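Side-chain contacts in bacterial leucyl aminopeptidase (Legionella pneumophila, PDB 6ESL), which probably removes N-terminal amino acids, leucine among them, from peptides as a zinc-dependent exopeptidase of the M28 family secreted by the bacterium: residues N372-H375 and M376-S380; E120-A123 and A124-E127; D356-P359 and Y360-T363; R306-S309 and N310-A313. All coordinates share one frame; numbering follows the deposited sequence.

Contact 1 of 4, residues N372-H375 and M376-S380; sequences NLEH and MTNFS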
loop_
_atom_site.group_PDB
_atom_site.type_symbol
_atom_site.label_atom_id
_atom_site.label_comp_id
_atom_site.label_asym_id
_atom_site.label_seq_id
_atom_site.Cartn_x
_atom_site.Cartn_y
_atom_site.Cartn_z
ATOM N N ASN B 372 15.679 15.374 -17.117
ATOM C CA ASN B 372 15.964 14.234 -17.965
ATOM C C ASN B 372 14.700 13.927 -18.789
ATOM O O ASN B 372 13.605 13.575 -18.274
ATOM C CB ASN B 372 16.295 13.084 -17.066
ATOM C CG ASN B 372 16.682 11.829 -17.810
ATOM O OD1 ASN B 372 15.833 11.135 -18.400
ATOM N ND2 ASN B 372 17.983 11.478 -17.697
ATOM N N LEU B 373 14.863 14.003 -20.093
ATOM C CA LEU B 373 13.717 13.889 -20.988
ATOM C C LEU B 373 13.200 12.480 -21.056
ATOM O O LEU B 373 11.978 12.293 -21.182
ATOM C CB LEU B 373 14.031 14.472 -22.395
ATOM C CG LEU B 373 12.966 14.368 -23.453
ATOM C CD1 LEU B 373 11.713 15.064 -22.957
ATOM C CD2 LEU B 373 13.551 15.092 -24.708
ATOM N N GLU B 374 14.060 11.493 -20.880
ATOM C CA GLU B 374 13.596 10.122 -20.862
ATOM C C GLU B 374 12.640 9.928 -19.629
ATOM O O GLU B 374 11.653 9.277 -19.754
ATOM C CB GLU B 374 14.754 9.159 -20.746
ATOM C CG GLU B 374 14.327 7.723 -20.793
ATOM C CD GLU B 374 15.494 6.774 -20.741
ATOM O OE1 GLU B 374 16.092 6.558 -21.804
ATOM O OE2 GLU B 374 15.828 6.261 -19.657
ATOM N N HIS B 375 12.989 10.490 -18.486
ATOM C CA HIS B 375 12.143 10.402 -17.283
ATOM C C HIS B 375 10.771 11.041 -17.549
ATOM O O HIS B 375 9.783 10.441 -17.362
ATOM C CB HIS B 375 12.812 11.146 -16.153
ATOM C CG HIS B 375 12.684 10.485 -14.813
ATOM N ND1 HIS B 375 12.669 11.182 -13.630
ATOM C CD2 HIS B 375 12.623 9.184 -14.473
ATOM C CE1 HIS B 375 12.584 10.345 -12.624
ATOM N NE2 HIS B 375 12.551 9.125 -13.108
ATOM N N MET B 376 10.758 12.226 -18.130
ATOM C CA MET B 376 9.511 12.923 -18.429
ATOM C C MET B 376 8.670 12.142 -19.380
ATOM O O MET B 376 7.485 12.104 -19.279
ATOM C CB MET B 376 9.769 14.318 -18.978
ATOM C CG MET B 376 10.328 15.277 -17.962
ATOM S SD MET B 376 10.407 17.019 -18.387
ATOM C CE MET B 376 11.751 17.069 -19.547
ATOM N N THR B 377 9.326 11.529 -20.339
ATOM C CA THR B 377 8.637 10.664 -21.339
ATOM C C THR B 377 8.010 9.420 -20.668
ATOM O O THR B 377 6.882 9.010 -20.948
ATOM C CB THR B 377 9.628 10.258 -22.480
ATOM O OG1 THR B 377 10.120 11.442 -23.098
ATOM C CG2 THR B 377 9.004 9.443 -23.466
ATOM N N ASN B 378 8.734 8.839 -19.723
ATOM C CA ASN B 378 8.235 7.691 -18.963
ATOM C C ASN B 378 6.970 8.012 -18.164
ATOM O O ASN B 378 6.032 7.211 -18.131
ATOM C CB ASN B 378 9.355 7.111 -18.052
ATOM C CG ASN B 378 10.363 6.245 -18.816
ATOM O OD1 ASN B 378 11.474 5.890 -18.269
ATOM N ND2 ASN B 378 10.038 5.901 -20.079
ATOM N N PHE B 379 6.943 9.166 -17.559
ATOM C CA PHE B 379 5.737 9.633 -16.883
ATOM C C PHE B 379 4.569 9.902 -17.813
ATOM O O PHE B 379 3.420 9.476 -17.501
ATOM C CB PHE B 379 6.041 10.840 -15.962
ATOM C CG PHE B 379 6.767 10.452 -14.722
ATOM C CD1 PHE B 379 6.086 9.996 -13.590
ATOM C CD2 PHE B 379 8.113 10.513 -14.684
ATOM C CE1 PHE B 379 6.806 9.691 -12.397
ATOM C CE2 PHE B 379 8.859 10.048 -13.566
ATOM C CZ PHE B 379 8.192 9.646 -12.436
ATOM N N SER B 380 4.884 10.418 -19.022
ATOM C CA SER B 380 3.861 10.638 -20.018
ATOM C C SER B 380 3.276 9.300 -20.436
ATOM O O SER B 380 2.031 9.132 -20.591
ATOM C CB SER B 380 4.451 11.458 -21.173
ATOM O OG SER B 380 3.427 11.903 -22.019
#
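L373 O is gripped twice by T377, by OG1 at 2.8 Å and by the backbone N at 2.9 Å. The two donors arrive from opposite faces of the carbonyl plane, the hydroxyl well above it. T377 OG1 can bend back this far because it stands beside its own backbone N, anti to the carbonyl carbon (chi1 -59°); it is also hydrogen-bonded to S130 OG. E374 points outward, where OE2 makes a salt bridge with R289. At the start of the turn N372 serves as N-cap: its OD1 takes the H375 N-H on an in-plane lone pair at 2.9 Å, while N372 O receives M376 N at 3.2 Å. This is the first turn of helix 373-391, the C-terminal helix of the M28 peptidase fold, and the cap supplies an acceptor to an N-H of the first turn, which lacks the usual i-4 helical acceptor. Further on, H375 and F379 form an edge-to-face pair with ring planes 88° apart. F379 CE2 sits over the centre of the imidazole, 3.7 Å above its plane, and F379 CD2 comes within 3.2 Å of H375 O. F379 also rests on T286 and M297. M376 is bent at chi3 (-73°), which brings CE to 4.0 Å from L373 CD1; it crosses that side chain at about a right angle and lies against W134 and L137 of helix 130-142.

Contact 2 of 4, residues E120-A123 and A124-E127; sequences EVNA and ALKE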
loop_
_atom_site.group_PDB
_atom_site.type_symbol
_atom_site.label_atom_id
_atom_site.label_comp_id
_atom_site.label_asym_id
_atom_site.label_seq_id
_atom_site.Cartn_x
_atom_site.Cartn_y
_atom_site.Cartn_z
ATOM N N GLU B 120 -3.547 -1.984 -27.246
ATOM C CA GLU B 120 -3.915 -0.575 -27.372
ATOM C C GLU B 120 -2.928 0.346 -26.652
ATOM O O GLU B 120 -2.562 1.400 -27.174
ATOM C CB GLU B 120 -5.331 -0.343 -26.840
ATOM C CG GLU B 120 -5.788 1.105 -26.903
ATOM C CD GLU B 120 -7.191 1.297 -26.362
ATOM O OE1 GLU B 120 -7.819 0.293 -25.964
ATOM O OE2 GLU B 120 -7.666 2.452 -26.333
ATOM N N VAL B 121 -2.499 -0.052 -25.457
ATOM C CA VAL B 121 -1.521 0.751 -24.671
ATOM C C VAL B 121 -0.164 0.813 -25.374
ATOM O O VAL B 121 0.408 1.897 -25.615
ATOM C CB VAL B 121 -1.303 0.143 -23.261
ATOM C CG1 VAL B 121 -0.158 0.860 -22.555
ATOM C CG2 VAL B 121 -2.564 0.254 -22.406
ATOM N N ASN B 122 0.320 -0.357 -25.786
ATOM C CA ASN B 122 1.651 -0.444 -26.402
ATOM C C ASN B 122 1.731 0.302 -27.692
ATOM O O ASN B 122 2.757 0.910 -27.971
ATOM C CB ASN B 122 2.151 -1.904 -26.519
ATOM C CG ASN B 122 2.745 -2.401 -25.193
ATOM O OD1 ASN B 122 3.502 -1.677 -24.541
ATOM N ND2 ASN B 122 2.365 -3.583 -24.762
ATOM N N ALA B 123 0.628 0.336 -28.430
ATOM C CA ALA B 123 0.559 1.160 -29.666
ATOM C C ALA B 123 0.510 2.632 -29.369
ATOM O O ALA B 123 1.171 3.452 -30.046
ATOM C CB ALA B 123 -0.659 0.753 -30.516
ATOM N N ALA B 124 -0.292 3.005 -28.363
ATOM C CA ALA B 124 -0.344 4.411 -27.952
ATOM C C ALA B 124 1.017 4.898 -27.419
ATOM O O ALA B 124 1.392 6.035 -27.700
ATOM C CB ALA B 124 -1.426 4.631 -26.915
ATOM N N LEU B 125 1.753 4.049 -26.675
ATOM C CA LEU B 125 3.098 4.430 -26.137
ATOM C C LEU B 125 4.052 4.727 -27.226
ATOM O O LEU B 125 4.839 5.639 -27.107
ATOM C CB LEU B 125 3.715 3.333 -25.260
ATOM C CG LEU B 125 2.965 3.016 -23.941
ATOM C CD1 LEU B 125 3.711 2.013 -23.043
ATOM C CD2 LEU B 125 2.535 4.268 -23.211
ATOM N N LYS B 126 3.988 3.937 -28.278
ATOM C CA LYS B 126 4.761 4.206 -29.478
ATOM C C LYS B 126 4.457 5.543 -30.177
ATOM O O LYS B 126 5.286 5.994 -30.963
ATOM C CB LYS B 126 4.675 3.017 -30.452
ATOM C CG LYS B 126 5.681 1.902 -30.080
ATOM C CD LYS B 126 5.649 0.641 -30.980
ATOM C CE LYS B 126 5.240 -0.583 -30.127
ATOM N NZ LYS B 126 4.682 -1.613 -31.052
ATOM N N GLU B 127 3.335 6.203 -29.857
ATOM C CA GLU B 127 2.997 7.536 -30.437
ATOM C C GLU B 127 3.549 8.737 -29.697
ATOM O O GLU B 127 3.557 9.850 -30.244
ATOM C CB GLU B 127 1.489 7.746 -30.512
ATOM C CG GLU B 127 0.670 6.640 -31.176
ATOM C CD GLU B 127 0.417 6.903 -32.630
ATOM O OE1 GLU B 127 0.474 8.080 -33.033
ATOM O OE2 GLU B 127 0.233 5.936 -33.376
#
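L125 lies alongside V121, both side chains pointing the same way, with L125 CG 4.0 Å from V121 CG1 and 3.3 Å from V121 O. Holding CG1 anti to its own N (chi1 172°), V121 turns this methyl along the helix to meet the leucine branch. The backbone bond beneath is short, L125 N to V121 O at 2.8 Å. Next to it the buried A124 sets CB 3.4 Å from E120 O, and the same CB packs on V384 and I388 of helix 373-391; Y319 of helix 306-320 meets both V121 and L125. The opposite character appears round A123, K126 and E127, all exposed. There K126 N reaches N122 O at 3.3 Å from above the carbonyl plane, a longer bond than its neighbours. The lysine chain, kinked at chi3 (-117°), curls back so that CE passes 3.6 Å from N122 O. E127 behaves similarly, bringing only its methylene CG to 3.4 Å from A123 O. Such a division, with V121, A124 and L125 on the packed side and A123 and K126 on the solvent side, is that of an amphipathic helix, here helix 118-125 packed against helices 373-391, 306-320 and 220-239.

Contact 3 of 4, residues D356-P359 and Y360-T363; sequences DHNP and YIHT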
loop_
_atom_site.group_PDB
_atom_site.type_symbol
_atom_site.label_atom_id
_atom_site.label_comp_id
_atom_site.label_asym_id
_atom_site.label_seq_id
_atom_site.Cartn_x
_atom_site.Cartn_y
_atom_site.Cartn_z
ATOM N N ASP B 356 15.372 12.326 -1.594
ATOM C CA ASP B 356 16.228 12.607 -2.747
ATOM C C ASP B 356 15.610 13.539 -3.793
ATOM O O ASP B 356 16.025 13.537 -4.952
ATOM C CB ASP B 356 16.666 11.298 -3.413
ATOM C CG ASP B 356 17.446 10.399 -2.475
ATOM O OD1 ASP B 356 17.648 10.790 -1.306
ATOM O OD2 ASP B 356 17.858 9.302 -2.906
ATOM N N HIS B 357 14.623 14.330 -3.384
ATOM C CA HIS B 357 13.930 15.256 -4.286
ATOM C C HIS B 357 14.844 16.365 -4.823
ATOM O O HIS B 357 15.846 16.716 -4.192
ATOM C CB HIS B 357 12.715 15.872 -3.588
ATOM C CG HIS B 357 13.065 16.917 -2.575
ATOM N ND1 HIS B 357 13.174 18.253 -2.890
ATOM C CD2 HIS B 357 13.331 16.820 -1.250
ATOM C CE1 HIS B 357 13.492 18.936 -1.804
ATOM N NE2 HIS B 357 13.593 18.090 -0.795
ATOM N N ASN B 358 14.481 16.924 -5.979
ATOM C CA ASN B 358 15.294 17.952 -6.630
ATOM C C ASN B 358 15.552 19.110 -5.678
ATOM O O ASN B 358 14.641 19.593 -5.006
ATOM C CB ASN B 358 14.608 18.456 -7.900
ATOM C CG ASN B 358 15.413 19.524 -8.614
ATOM O OD1 ASN B 358 16.497 19.903 -8.167
ATOM N ND2 ASN B 358 14.886 20.017 -9.728
ATOM N N PRO B 359 16.816 19.553 -5.627
ATOM C CA PRO B 359 17.278 20.586 -4.696
ATOM C C PRO B 359 17.057 21.990 -5.249
ATOM O O PRO B 359 17.283 22.972 -4.541
ATOM C CB PRO B 359 18.775 20.299 -4.575
ATOM C CG PRO B 359 19.134 19.649 -5.868
ATOM C CD PRO B 359 17.935 18.833 -6.259
ATOM N N TYR B 360 16.621 22.080 -6.501
ATOM C CA TYR B 360 16.377 23.360 -7.127
ATOM C C TYR B 360 14.944 23.807 -7.151
ATOM O O TYR B 360 14.638 24.881 -7.520
ATOM C CB TYR B 360 16.955 23.388 -8.520
ATOM C CG TYR B 360 18.353 22.895 -8.565
ATOM C CD1 TYR B 360 19.362 23.597 -7.971
ATOM C CD2 TYR B 360 18.655 21.706 -9.174
ATOM C CE1 TYR B 360 20.649 23.147 -8.011
ATOM C CE2 TYR B 360 19.934 21.236 -9.219
ATOM C CZ TYR B 360 20.930 21.964 -8.639
ATOM O OH TYR B 360 22.185 21.510 -8.681
ATOM N N ILE B 361 14.081 22.996 -6.618
ATOM C CA ILE B 361 12.675 23.283 -6.540
ATOM C C ILE B 361 12.431 24.590 -5.739
ATOM O O ILE B 361 13.122 24.878 -4.792
ATOM C CB ILE B 361 12.024 22.075 -5.855
ATOM C CG1 ILE B 361 12.567 21.868 -4.464
ATOM C CG2 ILE B 361 12.057 20.799 -6.652
ATOM C CD1 ILE B 361 11.741 20.818 -3.769
ATOM N N HIS B 362 11.453 25.356 -6.190
ATOM C CA HIS B 362 11.057 26.639 -5.594
ATOM C C HIS B 362 12.138 27.706 -5.639
ATOM O O HIS B 362 12.222 28.514 -4.781
ATOM C CB HIS B 362 10.486 26.518 -4.155
ATOM C CG HIS B 362 9.343 25.587 -4.031
ATOM N ND1 HIS B 362 9.009 24.985 -2.850
ATOM C CD2 HIS B 362 8.446 25.163 -4.932
ATOM C CE1 HIS B 362 7.958 24.230 -3.030
ATOM N NE2 HIS B 362 7.595 24.319 -4.286
ATOM N N THR B 363 12.985 27.657 -6.649
ATOM C CA THR B 363 14.054 28.625 -6.858
ATOM C C THR B 363 14.170 28.944 -8.325
ATOM O O THR B 363 13.576 28.301 -9.130
ATOM C CB THR B 363 15.459 28.141 -6.427
ATOM O OG1 THR B 363 15.987 27.217 -7.372
ATOM C CG2 THR B 363 15.470 27.528 -5.053
#
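H357 and I361 cross at about a right angle in the surface loop between strand 346-350 and helix 373-391, which makes an Asx turn at N358 and then a type II beta turn from Y360 to T363. H357 CG stands between its backbone N and carbonyl carbon (chi1 75°), which brings ND1 to N358 O for a weak, strongly bent hydrogen bond. I361 CD1 is modelled 3.1 Å from H357 ND1, too short for a relaxed contact, so the detail of this meeting is doubtful. N358 supplies the Asx turn: OD1 accepts Y360 N at 2.7 Å, nearly straight at the hydrogen (166°) yet approached from 60° above the amide plane. Its backbone O lies against the isoleucine, 3.1 Å from I361 CG1. P359 follows and lays CG over one face of the Y360 ring, 3.9 Å from the centroid and a little toward the rim, a CH-pi contact. Past it, the beta turn carries H362 at its third position with a left-handed backbone. The H362 side chain touches the zinc ligand E257, and its ND1 is hydrogen-bonded to D65 OD2 of the second subunit; in relatives a histidine of the corresponding loop is a zinc ligand. The backbone bond of the turn, T363 N to Y360 O, is weak; T363 OG1, also hydrogen-bonded to S365 N, adds a second donor to Y360 O at 2.7 Å.

Contact 4 of 4, residues R306-S309 and N310-A313; sequences RDLS and NYLA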
loop_
_atom_site.group_PDB
_atom_site.type_symbol
_atom_site.label_atom_id
_atom_site.label_comp_id
_atom_site.label_asym_id
_atom_site.label_seq_id
_atom_site.Cartn_x
_atom_site.Cartn_y
_atom_site.Cartn_z
ATOM N N ARG B 306 -4.442 2.939 -1.633
ATOM C CA ARG B 306 -3.582 1.779 -1.647
ATOM C C ARG B 306 -3.708 0.903 -2.867
ATOM O O ARG B 306 -2.679 0.587 -3.509
ATOM C CB ARG B 306 -3.813 0.985 -0.326
ATOM C CG ARG B 306 -3.155 -0.403 -0.327
ATOM C CD ARG B 306 -3.292 -1.061 1.019
ATOM N NE ARG B 306 -2.198 -2.044 1.179
ATOM C CZ ARG B 306 -1.986 -2.746 2.305
ATOM N NH1 ARG B 306 -2.757 -2.558 3.397
ATOM N NH2 ARG B 306 -1.034 -3.662 2.335
ATOM N N ASP B 307 -4.910 0.482 -3.254
ATOM C CA ASP B 307 -5.052 -0.329 -4.452
ATOM C C ASP B 307 -4.656 0.395 -5.730
ATOM O O ASP B 307 -4.043 -0.163 -6.594
ATOM C CB ASP B 307 -6.462 -0.904 -4.611
ATOM C CG ASP B 307 -6.786 -1.967 -3.582
ATOM O OD1 ASP B 307 -5.870 -2.491 -2.912
ATOM O OD2 ASP B 307 -7.982 -2.285 -3.447
ATOM N N LEU B 308 -5.021 1.683 -5.854
ATOM C CA LEU B 308 -4.654 2.388 -7.107
ATOM C C LEU B 308 -3.128 2.568 -7.212
ATOM O O LEU B 308 -2.556 2.452 -8.298
ATOM C CB LEU B 308 -5.392 3.731 -7.179
ATOM C CG LEU B 308 -5.237 4.474 -8.524
ATOM C CD1 LEU B 308 -5.890 3.701 -9.627
ATOM C CD2 LEU B 308 -5.834 5.872 -8.410
ATOM N N SER B 309 -2.479 2.797 -6.078
ATOM C CA SER B 309 -1.014 2.955 -5.983
ATOM C C SER B 309 -0.300 1.688 -6.380
ATOM O O SER B 309 0.633 1.688 -7.246
ATOM C CB SER B 309 -0.564 3.409 -4.609
ATOM O OG SER B 309 -1.188 4.622 -4.204
ATOM N N ASN B 310 -0.784 0.582 -5.856
ATOM C CA ASN B 310 -0.282 -0.745 -6.315
ATOM C C ASN B 310 -0.483 -0.978 -7.792
ATOM O O ASN B 310 0.399 -1.508 -8.452
ATOM C CB ASN B 310 -0.952 -1.909 -5.551
ATOM C CG ASN B 310 -0.552 -1.977 -4.058
ATOM O OD1 ASN B 310 0.504 -1.463 -3.647
ATOM N ND2 ASN B 310 -1.371 -2.734 -3.257
ATOM N N TYR B 311 -1.624 -0.575 -8.317
ATOM C CA TYR B 311 -1.850 -0.672 -9.738
ATOM C C TYR B 311 -0.822 0.175 -10.581
ATOM O O TYR B 311 -0.294 -0.285 -11.583
ATOM C CB TYR B 311 -3.286 -0.246 -10.093
ATOM C CG TYR B 311 -3.628 -0.458 -11.501
ATOM C CD1 TYR B 311 -3.623 -1.738 -12.056
ATOM C CD2 TYR B 311 -4.035 0.611 -12.311
ATOM C CE1 TYR B 311 -3.985 -1.927 -13.400
ATOM C CE2 TYR B 311 -4.341 0.452 -13.634
ATOM C CZ TYR B 311 -4.355 -0.806 -14.182
ATOM O OH TYR B 311 -4.689 -0.978 -15.503
ATOM N N LEU B 312 -0.545 1.386 -10.127
ATOM C CA LEU B 312 0.528 2.144 -10.776
ATOM C C LEU B 312 1.852 1.384 -10.783
ATOM O O LEU B 312 2.533 1.400 -11.731
ATOM C CB LEU B 312 0.797 3.508 -10.086
ATOM C CG LEU B 312 -0.174 4.615 -10.211
ATOM C CD1 LEU B 312 0.595 5.864 -9.698
ATOM C CD2 LEU B 312 -0.701 4.849 -11.587
ATOM N N ALA B 313 2.212 0.758 -9.681
ATOM C CA ALA B 313 3.452 -0.035 -9.631
ATOM C C ALA B 313 3.456 -1.082 -10.729
ATOM O O ALA B 313 4.443 -1.220 -11.440
ATOM C CB ALA B 313 3.641 -0.653 -8.223
HETATM O O HOH W 1 -0.041 -3.102 -0.446
HETATM O O HOH W 2 -3.839 -3.795 -4.301
#
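The first turns of helix 306-320, the connecting helix of a beta-alpha-beta unit between strands 297-300 and 324-327, set the side chains of R306 and N310 side by side on one face. R306 CG and N310 ND2 are 4.1 Å apart, and the guanidinium and amide planes stand at 72°, so the two do not stack; water joins them instead. One water lies at the edge of the guanidinium, in its plane, taking R306 NE at 2.9 Å and N310 ND2 at 3.1 Å. A second accepts from N310 ND2 at 2.9 Å and donates to D307 OD1 at 2.8 Å. The amide nitrogen thus gives to two waters and ties an arginine and an aspartate of the previous turn together, which would hold the carboxamide in one rotation. Extended from CG to NE, R306 runs back toward the start of the helix, and N310 leans the same way, its CG beside its own backbone N (chi1 -68°). The outer ends of both charged groups go to the second subunit: R306 NH1 to T304 O and D307 OD2 in a salt bridge to R328. N310 packs there on its own counterpart. Underneath, N310 N bonds to R306 O at 3.0 Å, nearly straight at 170°. On another side of the helix Y311 OH is hydrogen-bonded to E114 O. L308 and L312 press on F386 of helix 373-391 and on A347 of strand 346-350, Y311 touches E389 and L390 of helix 373-391, and A313 meets strand 324-327.

In the fold
Helix 373-391 is the common thread. Contact 1 is its beginning, while its later turns receive contact 2 through A124 and L125 and contact 4 through L308, Y311 and L312. The centres of contacts 1 and 2 are about 15 Å apart, those of contacts 1 and 4 about 20 Å. Contact 3 belongs to the loop leading toward that helix and lies nearest the metal centre: the I361 side chain is about 7 Å from a zinc ion, against about 12 Å for F379 of contact 1. Contact 2 lies farthest from contact 3, centres about 32 Å apart. Contacts 3 and 4, with centres about 26 Å apart, both touch the second subunit.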